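Local coordinates for beta-N-acetylhexosaminidase (Bacteroides fragilis, PDB 4PYS), which probably hydrolyses terminal beta-linked N-acetylhexosamine residues from glycans, at residues 10-15 and 471-476; 410-415 and 454-459. One frame throughout, in Å; residues are numbered along the deposited sequence.

In the fold
Contact 2 belongs to the buried part of the catalytic domain: helices 409-415 and 453-462 pack nearly parallel through aliphatic side chains and the edge of a tyrosine. Contact 1 lies farther out and is only partly buried; there the chain just before strand 17-21 meets helix 470-486, and a lysine to threonine bond joins the apolar packing. The centres of contact 1 and contact 2 are about 11 Å apart, and the two adjoin directly. The Phe473 ring stacks on Tyr413 and rests against Ala456, while Thr14 OG1 probably hydrogen-bonds Glu459 OE2 at 2.6 Å. Helix 453-462 is thus a shared neighbour, with helix 409-415 on it in contact 2 and both segments of contact 1 touching it.

Contact 1: residues 10-15 and 471-476. With FMT (formic acid), chain K.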
ATOM      1  N   ILE A  10     -17.197 -14.232  12.064  1.00 25.71           N
ATOM      2  CA  ILE A  10     -15.748 -14.086  12.047  1.00 24.71           C
ATOM      3  C   ILE A  10     -15.283 -12.719  11.575  1.00 24.29           C
ATOM      4  O   ILE A  10     -16.001 -11.993  10.879  1.00 24.51           O
ATOM      5  CB  ILE A  10     -15.068 -15.151  11.150  1.00 40.26           C
ATOM      6  CG1 ILE A  10     -15.248 -14.813   9.684  1.00 37.74           C
ATOM      7  CG2 ILE A  10     -15.574 -16.573  11.441  1.00 37.73           C
ATOM      8  CD1 ILE A  10     -14.184 -15.421   8.835  1.00 45.88           C
ATOM      9  N   ILE A  11     -14.057 -12.386  11.948  1.00 21.48           N
ATOM     10  CA  ILE A  11     -13.428 -11.143  11.521  1.00 18.46           C
ATOM     11  C   ILE A  11     -12.156 -11.483  10.743  1.00 20.92           C
ATOM     12  O   ILE A  11     -11.367 -12.323  11.194  1.00 22.08           O
ATOM     13  CB  ILE A  11     -13.032 -10.273  12.740  1.00 19.49           C
ATOM     14  CG1 ILE A  11     -14.275  -9.747  13.464  1.00 25.81           C
ATOM     15  CG2 ILE A  11     -12.170  -9.111  12.289  1.00 20.12           C
ATOM     16  CD1 ILE A  11     -14.003  -9.302  14.919  1.00 21.75           C
HETATM   17  N   MSE A  12     -11.967 -10.854   9.580  1.00 20.37           N
HETATM   18  CA  MSE A  12     -10.724 -11.001   8.812  1.00 20.99           C
HETATM   19  C   MSE A  12     -10.050  -9.655   8.630  1.00 19.78           C
HETATM   20  O   MSE A  12     -10.712  -8.658   8.326  1.00 21.29           O
HETATM   21  CB  MSE A  12     -10.981 -11.635   7.437  1.00 20.29           C
HETATM   22  CG  MSE A  12     -11.665 -12.971   7.532  1.00 20.30           C
HETATM   23 SE   MSE A  12     -11.723 -13.893   5.823  0.57 24.84          SE
HETATM   24  CE  MSE A  12      -9.869 -14.477   5.770  1.00 33.70           C
ATOM     25  N   PRO A  13      -8.722  -9.598   8.834  1.00 16.62           N
ATOM     26  CA  PRO A  13      -7.826 -10.680   9.256  1.00 19.54           C
ATOM     27  C   PRO A  13      -8.117 -11.112  10.696  1.00 21.93           C
ATOM     28  O   PRO A  13      -8.727 -10.363  11.466  1.00 19.47           O
ATOM     29  CB  PRO A  13      -6.422 -10.057   9.133  1.00 18.99           C
ATOM     30  CG  PRO A  13      -6.642  -8.564   9.134  1.00 20.48           C
ATOM     31  CD  PRO A  13      -8.012  -8.331   8.559  1.00 19.08           C
ATOM     32  N   THR A  14      -7.693 -12.317  11.038  1.00 19.14           N
ATOM     33  CA  THR A  14      -8.050 -12.952  12.316  1.00 19.53           C
ATOM     34  C   THR A  14      -7.495 -12.167  13.486  1.00 22.55           C
ATOM     35  O   THR A  14      -6.290 -11.889  13.516  1.00 21.97           O
ATOM     36  CB  THR A  14      -7.450 -14.343  12.388  1.00 23.05           C
ATOM     37  OG1 THR A  14      -7.923 -15.118  11.278  1.00 21.22           O
ATOM     38  CG2 THR A  14      -7.852 -15.038  13.699  1.00 23.34           C
ATOM     39  N   PRO A  15      -8.361 -11.799  14.453  1.00 20.52           N
ATOM     40  CA  PRO A  15      -7.851 -11.096  15.642  1.00 17.78           C
ATOM     41  C   PRO A  15      -6.982 -12.006  16.493  1.00 20.74           C
ATOM     42  O   PRO A  15      -7.152 -13.236  16.475  1.00 21.36           O
ATOM     43  CB  PRO A  15      -9.127 -10.735  16.417  1.00 18.30           C
ATOM     44  CG  PRO A  15     -10.225 -10.668  15.337  1.00 20.27           C
ATOM     45  CD  PRO A  15      -9.836 -11.846  14.430  1.00 22.80           C
ATOM     46  N   ASP A 471      -6.904 -25.080   5.350  1.00 20.34           N
ATOM     47  CA  ASP A 471      -8.301 -25.489   5.300  1.00 23.08           C
ATOM     48  C   ASP A 471      -9.128 -24.555   6.177  1.00 21.58           C
ATOM     49  O   ASP A 471     -10.218 -24.133   5.787  1.00 21.62           O
ATOM     50  CB  ASP A 471      -8.481 -26.935   5.757  1.00 21.85           C
ATOM     51  CG  ASP A 471      -7.803 -27.928   4.843  1.00 29.68           C
ATOM     52  OD1 ASP A 471      -7.741 -27.693   3.616  1.00 27.98           O
ATOM     53  OD2 ASP A 471      -7.332 -28.960   5.362  1.00 27.79           O
ATOM     54  N   GLU A 472      -8.609 -24.213   7.357  1.00 19.98           N
ATOM     55  CA  GLU A 472      -9.332 -23.287   8.227  1.00 20.14           C
ATOM     56  C   GLU A 472      -9.407 -21.884   7.639  1.00 22.10           C
ATOM     57  O   GLU A 472     -10.468 -21.242   7.661  1.00 19.43           O
ATOM     58  CB  GLU A 472      -8.698 -23.215   9.622  1.00 23.30           C
ATOM     59  CG  GLU A 472      -9.401 -22.200  10.513  1.00 27.80           C
ATOM     60  CD  GLU A 472      -8.879 -22.184  11.940  1.00 44.16           C
ATOM     61  OE1 GLU A 472      -7.769 -22.710  12.172  1.00 42.66           O
ATOM     62  OE2 GLU A 472      -9.582 -21.650  12.825  1.00 52.13           O
ATOM     63  N   PHE A 473      -8.281 -21.409   7.119  1.00 16.67           N
ATOM     64  CA  PHE A 473      -8.228 -20.086   6.520  1.00 18.08           C
ATOM     65  C   PHE A 473      -9.154 -19.982   5.306  1.00 19.43           C
ATOM     66  O   PHE A 473      -9.908 -19.020   5.175  1.00 17.58           O
ATOM     67  CB  PHE A 473      -6.810 -19.761   6.097  1.00 17.03           C
ATOM     68  CG  PHE A 473      -6.732 -18.540   5.249  1.00 21.71           C
ATOM     69  CD1 PHE A 473      -6.881 -17.289   5.826  1.00 22.63           C
ATOM     70  CD2 PHE A 473      -6.552 -18.646   3.876  1.00 25.57           C
ATOM     71  CE1 PHE A 473      -6.838 -16.141   5.033  1.00 26.79           C
ATOM     72  CE2 PHE A 473      -6.503 -17.510   3.087  1.00 25.22           C
ATOM     73  CZ  PHE A 473      -6.653 -16.267   3.673  1.00 19.14           C
ATOM     74  N   TYR A 474      -9.103 -20.972   4.425  1.00 17.90           N
ATOM     75  CA  TYR A 474      -9.946 -20.962   3.229  1.00 19.27           C
ATOM     76  C   TYR A 474     -11.437 -21.016   3.602  1.00 22.27           C
ATOM     77  O   TYR A 474     -12.279 -20.382   2.956  1.00 19.54           O
ATOM     78  CB  TYR A 474      -9.543 -22.132   2.326  1.00 21.91           C
ATOM     79  CG  TYR A 474     -10.291 -22.212   1.016  1.00 21.47           C
ATOM     80  CD1 TYR A 474     -10.495 -21.078   0.235  1.00 25.20           C
ATOM     81  CD2 TYR A 474     -10.757 -23.425   0.549  1.00 27.61           C
ATOM     82  CE1 TYR A 474     -11.179 -21.164  -0.985  1.00 25.59           C
ATOM     83  CE2 TYR A 474     -11.434 -23.521  -0.655  1.00 35.42           C
ATOM     84  CZ  TYR A 474     -11.637 -22.386  -1.415  1.00 34.99           C
ATOM     85  OH  TYR A 474     -12.314 -22.490  -2.613  1.00 36.70           O
ATOM     86  N   GLY A 475     -11.770 -21.764   4.652  1.00 22.49           N
ATOM     87  CA  GLY A 475     -13.143 -21.808   5.127  1.00 22.76           C
ATOM     88  C   GLY A 475     -13.627 -20.431   5.555  1.00 24.01           C
ATOM     89  O   GLY A 475     -14.782 -20.064   5.318  1.00 20.65           O
ATOM     90  N   LYS A 476     -12.740 -19.660   6.180  1.00 19.96           N
ATOM     91  CA  LYS A 476     -13.073 -18.302   6.603  1.00 18.79           C
ATOM     92  C   LYS A 476     -13.278 -17.401   5.394  1.00 19.49           C
ATOM     93  O   LYS A 476     -14.227 -16.620   5.360  1.00 19.09           O
ATOM     94  CB  LYS A 476     -11.950 -17.715   7.468  1.00 20.01           C
ATOM     95  CG  LYS A 476     -11.775 -18.409   8.830  1.00 20.10           C
ATOM     96  CD  LYS A 476     -10.627 -17.698   9.591  1.00 22.00           C
ATOM     97  CE  LYS A 476     -10.293 -18.420  10.871  1.00 30.28           C
ATOM     98  NZ  LYS A 476      -9.256 -17.679  11.625  1.00 29.54           N
TER
HETATM   99  C   FMT K 609     -12.208 -14.891  13.106  1.00 41.92           C
HETATM  100  O1  FMT K 609     -11.541 -15.889  13.414  1.00 46.39           O
HETATM  101  O2  FMT K 609     -12.939 -14.260  13.881  1.00 39.12           O
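The chain leading into strand 17-21 of the N-terminal, family 20 domain 2 region is pinned to helix 470-486 here, mainly by Lys476, whose side chain crosses that of Ile10 obliquely and ends at Thr14. Its chain is extended beyond CG (chi2 -179°), and this carries NZ to Thr14 OG1, to which it donates a hydrogen bond of 2.9 Å, the two side chains meeting at about a right angle. Nearer the helix, Ile10 CD1 presses on Lys476 CB at 3.5 Å, a tight carbon contact. Selenomethionine Met12 lies alongside, its SE 3.7 Å from Lys476 O; a bend at chi3 (76°) turns the methyl CE toward the Phe473 ring, which it meets obliquely, 3.5 Å from CE1. A formic acid molecule, probably from the crystallisation liquor, takes a nearly straight bond of 2.9 Å (167°) from Ile11 N to its O2. Thr14 OG1 is also hydrogen-bonded to Glu459. The lysine end is fixed at two points, Thr14 OG1 and a salt bridge to Glu468, with formic acid O1 only a weak third partner of NZ at 3.4 Å; the nearby acidic groups would probably favour its charged form, while its aliphatic stem packs on Ile10, and Met12 with Phe473 adds the remaining apolar contact.

Contact 2: residues 410-415 and 454-459; sequences EDVYLR and ILALAE
Two neighbouring helices of the catalytic domain, which belongs to the TIM-barrel clan, run side by side here: the axes of the short segments 410-415 and 454-459 differ by 16° in direction and come within 9.0 Å. Ala456 stands at the middle of the interface, where its small side chain lets the backbones close in to 5.7 Å between Tyr413 CA and Ala456 CA. Val412 divides its two methyls between Ala456 and Leu457. CG1 lies 3.9 Å from Ala456 CB, whereas CG2, anti to the backbone N, pushes into the Leu457 branch and comes 3.5 Å from CD2, a tight contact in which the two side chains cross at about a right angle. Tyr413 approaches differently. Its chi1 of -163° swings the ring toward the other helix, and chi2 near 78° turns an edge to it. Ala456 CB sits at that edge, near the ring plane, 4.1 Å from CD1, and Glu459 CG follows at 4.5 Å from CE1. The polar ends are engaged beyond the pair: Tyr413 OH is hydrogen-bonded to Glu468 O, and Glu459 is held by Thr14 of contact 1. Glu468 OE1 also lies close to Glu459 OE2. On the far side of its helix, Arg415 NH2 makes a salt bridge of 2.8 Å with Asp411 OD1, the oxygen lying in the guanidinium plane. Around the pair, Phe473 of helix 470-486 packs on Ala456 and stacks with Tyr413, Tyr388 of helix 386-389 touches Val412, and Leu457 reaches Met431 and Ser433 of strand 428-435, setting helix 453-462 between that strand of the barrel sheet and helix 470-486.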
ATOM      1  N   GLU A 410      -3.351 -21.122  -2.333  1.00 19.41           N
ATOM      2  CA  GLU A 410      -2.474 -22.049  -1.614  1.00 19.93           C
ATOM      3  C   GLU A 410      -1.021 -21.605  -1.663  1.00 22.77           C
ATOM      4  O   GLU A 410      -0.314 -21.700  -0.662  1.00 20.96           O
ATOM      5  CB  GLU A 410      -2.595 -23.488  -2.155  1.00 25.62           C
ATOM      6  CG  GLU A 410      -3.665 -24.319  -1.475  1.00 29.86           C
ATOM      7  CD  GLU A 410      -3.617 -25.801  -1.853  1.00 32.28           C
ATOM      8  OE1 GLU A 410      -4.696 -26.404  -1.978  1.00 46.15           O
ATOM      9  OE2 GLU A 410      -2.509 -26.356  -2.014  1.00 36.05           O
ATOM     10  N   ASP A 411      -0.560 -21.130  -2.821  1.00 21.26           N
ATOM     11  CA  ASP A 411       0.827 -20.691  -2.924  1.00 22.56           C
ATOM     12  C   ASP A 411       1.085 -19.524  -1.980  1.00 20.32           C
ATOM     13  O   ASP A 411       2.075 -19.522  -1.240  1.00 21.75           O
ATOM     14  CB  ASP A 411       1.183 -20.278  -4.368  1.00 20.04           C
ATOM     15  CG  ASP A 411       1.102 -21.432  -5.344  1.00 28.07           C
ATOM     16  OD1 ASP A 411       1.599 -22.541  -5.024  1.00 29.88           O
ATOM     17  OD2 ASP A 411       0.548 -21.227  -6.450  1.00 27.58           O
ATOM     18  N   VAL A 412       0.206 -18.527  -1.991  1.00 17.78           N
ATOM     19  CA  VAL A 412       0.473 -17.358  -1.156  1.00 17.49           C
ATOM     20  C   VAL A 412       0.374 -17.739   0.323  1.00 20.28           C
ATOM     21  O   VAL A 412       1.221 -17.352   1.125  1.00 19.45           O
ATOM     22  CB  VAL A 412      -0.395 -16.121  -1.523  1.00 27.35           C
ATOM     23  CG1 VAL A 412      -1.855 -16.466  -1.588  1.00 29.50           C
ATOM     24  CG2 VAL A 412      -0.153 -14.980  -0.530  1.00 22.42           C
ATOM     25  N   TYR A 413      -0.615 -18.551   0.681  1.00 18.72           N
ATOM     26  CA  TYR A 413      -0.782 -18.899   2.092  1.00 18.63           C
ATOM     27  C   TYR A 413       0.327 -19.796   2.639  1.00 20.73           C
ATOM     28  O   TYR A 413       0.799 -19.600   3.766  1.00 21.07           O
ATOM     29  CB  TYR A 413      -2.154 -19.552   2.323  1.00 20.11           C
ATOM     30  CG  TYR A 413      -2.536 -19.561   3.794  1.00 19.12           C
ATOM     31  CD1 TYR A 413      -3.024 -18.415   4.404  1.00 16.96           C
ATOM     32  CD2 TYR A 413      -2.399 -20.706   4.561  1.00 20.84           C
ATOM     33  CE1 TYR A 413      -3.364 -18.403   5.748  1.00 20.79           C
ATOM     34  CE2 TYR A 413      -2.742 -20.703   5.917  1.00 18.14           C
ATOM     35  CZ  TYR A 413      -3.220 -19.553   6.494  1.00 20.45           C
ATOM     36  OH  TYR A 413      -3.562 -19.532   7.837  1.00 22.13           O
ATOM     37  N   LEU A 414       0.770 -20.759   1.837  1.00 19.47           N
ATOM     38  CA  LEU A 414       1.653 -21.808   2.342  1.00 17.47           C
ATOM     39  C   LEU A 414       3.132 -21.574   2.041  1.00 23.78           C
ATOM     40  O   LEU A 414       3.979 -22.148   2.714  1.00 21.84           O
ATOM     41  CB  LEU A 414       1.263 -23.166   1.747  1.00 19.33           C
ATOM     42  CG  LEU A 414      -0.132 -23.696   2.053  1.00 24.74           C
ATOM     43  CD1 LEU A 414      -0.348 -24.994   1.269  1.00 23.26           C
ATOM     44  CD2 LEU A 414      -0.281 -23.923   3.544  1.00 23.12           C
ATOM     45  N   ARG A 415       3.450 -20.766   1.025  1.00 18.35           N
ATOM     46  CA  ARG A 415       4.828 -20.753   0.519  1.00 17.12           C
ATOM     47  C   ARG A 415       5.362 -19.349   0.193  1.00 24.96           C
ATOM     48  O   ARG A 415       6.238 -19.199  -0.654  1.00 21.28           O
ATOM     49  CB  ARG A 415       4.951 -21.678  -0.711  1.00 23.74           C
ATOM     50  CG  ARG A 415       4.928 -23.182  -0.361  1.00 33.04           C
ATOM     51  CD  ARG A 415       4.910 -24.094  -1.607  1.00 34.26           C
ATOM     52  NE  ARG A 415       3.687 -23.934  -2.393  1.00 36.77           N
ATOM     53  CZ  ARG A 415       2.549 -24.586  -2.156  1.00 37.67           C
ATOM     54  NH1 ARG A 415       2.460 -25.449  -1.150  1.00 33.74           N
ATOM     55  NH2 ARG A 415       1.492 -24.375  -2.924  1.00 29.54           N
ATOM     56  N   ILE A 454      -5.477 -11.373  -1.784  1.00 15.75           N
ATOM     57  CA  ILE A 454      -5.073 -10.317  -0.835  1.00 15.35           C
ATOM     58  C   ILE A 454      -5.463 -10.648   0.613  1.00 18.92           C
ATOM     59  O   ILE A 454      -4.861 -10.151   1.566  1.00 18.46           O
ATOM     60  CB  ILE A 454      -5.633  -8.929  -1.236  1.00 16.77           C
ATOM     61  CG1 ILE A 454      -4.879  -7.829  -0.472  1.00 21.52           C
ATOM     62  CG2 ILE A 454      -7.143  -8.848  -0.996  1.00 18.08           C
ATOM     63  CD1 ILE A 454      -4.718  -6.564  -1.231  1.00 26.08           C
ATOM     64  N   LEU A 455      -6.463 -11.508   0.791  1.00 15.92           N
ATOM     65  CA  LEU A 455      -6.877 -11.834   2.145  1.00 15.00           C
ATOM     66  C   LEU A 455      -5.796 -12.648   2.841  1.00 17.78           C
ATOM     67  O   LEU A 455      -5.627 -12.555   4.055  1.00 16.19           O
ATOM     68  CB  LEU A 455      -8.195 -12.627   2.124  1.00 15.54           C
ATOM     69  CG  LEU A 455      -9.403 -11.867   1.584  1.00 19.83           C
ATOM     70  CD1 LEU A 455     -10.618 -12.785   1.518  1.00 19.85           C
ATOM     71  CD2 LEU A 455      -9.704 -10.682   2.480  1.00 23.35           C
ATOM     72  N   ALA A 456      -5.078 -13.462   2.076  1.00 15.49           N
ATOM     73  CA  ALA A 456      -4.001 -14.258   2.661  1.00 16.14           C
ATOM     74  C   ALA A 456      -2.846 -13.343   3.034  1.00 16.76           C
ATOM     75  O   ALA A 456      -2.215 -13.517   4.075  1.00 16.74           O
ATOM     76  CB  ALA A 456      -3.546 -15.333   1.695  1.00 19.40           C
ATOM     77  N   LEU A 457      -2.584 -12.353   2.188  1.00 15.76           N
ATOM     78  CA  LEU A 457      -1.539 -11.369   2.488  1.00 15.57           C
ATOM     79  C   LEU A 457      -1.908 -10.542   3.714  1.00 14.91           C
ATOM     80  O   LEU A 457      -1.070 -10.330   4.596  1.00 15.76           O
ATOM     81  CB  LEU A 457      -1.278 -10.471   1.267  1.00 13.72           C
ATOM     82  CG  LEU A 457      -0.680 -11.241   0.086  1.00 16.39           C
ATOM     83  CD1 LEU A 457      -0.631 -10.390  -1.186  1.00 17.96           C
ATOM     84  CD2 LEU A 457       0.707 -11.778   0.442  1.00 17.73           C
ATOM     85  N   ALA A 458      -3.154 -10.088   3.797  1.00 14.99           N
ATOM     86  CA  ALA A 458      -3.605  -9.329   4.975  1.00 17.02           C
ATOM     87  C   ALA A 458      -3.514 -10.150   6.240  1.00 16.31           C
ATOM     88  O   ALA A 458      -3.181  -9.633   7.303  1.00 15.79           O
ATOM     89  CB  ALA A 458      -5.034  -8.822   4.786  1.00 21.03           C
ATOM     90  N   GLU A 459      -3.819 -11.439   6.138  1.00 15.72           N
ATOM     91  CA  GLU A 459      -3.727 -12.331   7.302  1.00 15.50           C
ATOM     92  C   GLU A 459      -2.270 -12.451   7.758  1.00 18.30           C
ATOM     93  O   GLU A 459      -1.958 -12.390   8.956  1.00 16.85           O
ATOM     94  CB  GLU A 459      -4.282 -13.710   6.914  1.00 19.19           C
ATOM     95  CG  GLU A 459      -4.342 -14.717   8.051  1.00 20.74           C
ATOM     96  CD  GLU A 459      -5.547 -14.521   8.949  1.00 27.33           C
ATOM     97  OE1 GLU A 459      -6.284 -13.535   8.756  1.00 25.40           O
ATOM     98  OE2 GLU A 459      -5.763 -15.354   9.855  1.00 26.18           O
TER